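Side-chain contact in fructuronate-tagaturonate epimerase UxaE from Cohnella laeviribosi in complex with 1 glycerol (Cohnella laeviribosi, PDB 6IL9), which probably interconverts fructuronate and tagaturonate by epimerisation, using a TIM-barrel domain that binds zinc: residues A353-G356 and R362-V365. Numbering follows the deposited sequence.
Sequences ALVG and RFHV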
loop_
_atom_site.group_PDB
_atom_site.type_symbol
_atom_site.label_atom_id
_atom_site.label_comp_id
_atom_site.label_asym_id
_atom_site.label_seq_id
_atom_site.Cartn_x
_atom_site.Cartn_y
_atom_site.Cartn_z
ATOM N N ALA A 353 18.577 -2.232 3.481
ATOM C CA ALA A 353 19.515 -1.839 4.526
ATOM C C ALA A 353 19.961 -0.395 4.335
ATOM O O ALA A 353 20.098 0.362 5.310
ATOM C CB ALA A 353 20.719 -2.782 4.544
ATOM N N LEU A 354 20.187 0.002 3.083
ATOM C CA LEU A 354 20.534 1.386 2.788
ATOM C C LEU A 354 19.433 2.333 3.238
ATOM O O LEU A 354 19.703 3.382 3.837
ATOM C CB LEU A 354 20.789 1.549 1.284
ATOM C CG LEU A 354 22.054 0.884 0.738
ATOM C CD1 LEU A 354 22.050 0.953 -0.784
ATOM C CD2 LEU A 354 23.298 1.558 1.281
ATOM N N VAL A 355 18.181 1.999 2.930
ATOM C CA VAL A 355 17.082 2.883 3.314
ATOM C C VAL A 355 17.031 3.020 4.829
ATOM O O VAL A 355 16.908 4.126 5.366
ATOM C CB VAL A 355 15.747 2.372 2.748
ATOM C CG1 VAL A 355 14.574 3.093 3.414
ATOM C CG2 VAL A 355 15.717 2.593 1.234
ATOM N N GLY A 356 17.137 1.896 5.537
ATOM C CA GLY A 356 17.097 1.944 6.987
ATOM C C GLY A 356 18.240 2.757 7.565
ATOM O O GLY A 356 18.047 3.542 8.495
ATOM N N ARG A 362 13.546 5.868 9.950
ATOM C CA ARG A 362 12.372 6.739 9.863
ATOM C C ARG A 362 11.947 6.852 8.400
ATOM O O ARG A 362 12.379 7.753 7.677
ATOM C CB ARG A 362 12.700 8.113 10.432
ATOM C CG ARG A 362 11.499 9.004 10.615
ATOM C CD ARG A 362 11.941 10.341 11.178
ATOM N NE ARG A 362 12.699 11.143 10.216
ATOM C CZ ARG A 362 12.159 12.098 9.466
ATOM N NH1 ARG A 362 10.852 12.344 9.553
ATOM N NH2 ARG A 362 12.919 12.794 8.628
ATOM N N PHE A 363 11.089 5.940 7.967
ATOM C CA PHE A 363 10.758 5.811 6.557
ATOM C C PHE A 363 9.319 5.354 6.442
ATOM O O PHE A 363 8.695 4.949 7.424
ATOM C CB PHE A 363 11.689 4.796 5.865
ATOM C CG PHE A 363 11.699 3.431 6.540
ATOM C CD1 PHE A 363 10.608 2.570 6.446
ATOM C CD2 PHE A 363 12.807 3.013 7.266
ATOM C CE1 PHE A 363 10.615 1.327 7.087
ATOM C CE2 PHE A 363 12.827 1.758 7.905
ATOM C CZ PHE A 363 11.738 0.918 7.816
ATOM N N HIS A 364 8.808 5.409 5.216
ATOM C CA HIS A 364 7.633 4.658 4.813
ATOM C C HIS A 364 8.018 3.789 3.625
ATOM O O HIS A 364 8.657 4.272 2.687
ATOM C CB HIS A 364 6.470 5.581 4.429
ATOM C CG HIS A 364 5.190 4.847 4.208
ATOM N ND1 HIS A 364 4.567 4.142 5.211
ATOM C CD2 HIS A 364 4.430 4.676 3.097
ATOM C CE1 HIS A 364 3.471 3.576 4.739
ATOM N NE2 HIS A 364 3.363 3.884 3.458
ATOM N N VAL A 365 7.634 2.512 3.667
ATOM C CA VAL A 365 7.805 1.598 2.541
ATOM C C VAL A 365 6.439 1.023 2.203
ATOM O O VAL A 365 5.718 0.587 3.104
ATOM C CB VAL A 365 8.802 0.474 2.873
ATOM C CG1 VAL A 365 8.824 -0.568 1.757
ATOM C CG2 VAL A 365 10.202 1.049 3.105
#
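Val355 and Phe363 make the one apolar side-chain contact between the helical turn 353-356 and residues 362-365, with Val355 CG1 4.2 Å from Phe363 CB. No hydrogen bond crosses between the two segments, which bury 121 Å² in all through van der Waals packing. The two side chains cross at about a right angle, and the methyl meets the base of the phenylalanine, oblique to its ring. The valine rotamer selects the branch: CG1 is anti to the backbone N (chi1 167°) and reaches across to the strand. Further out on the same ring, Phe363 CE2 lies 4.4 Å from Gly356 CA, where the helix offers bare backbone in place of a side chain. Phe363 CG sits between its own backbone N and carbonyl carbon (chi1 55°), a torsion that turns the ring toward the glycine backbone. The contact joins helix 349-358 to strand 363-367, the eighth strand of the parallel TIM barrel, the two being linked by a short connection. It belongs to the outer layer, where helices cover the barrel wall: Val355 also packs on Ile342 of neighbouring strand 339-342, while Leu487 of helix 469-487, Ile116 and Val489 add to the packing around Phe363. His364, the next residue along the strand, points away from the helix and has its ND1 hydrogen-bonded to OG1 of Thr93, which begins the first barrel strand, 93-96, where the barrel closes.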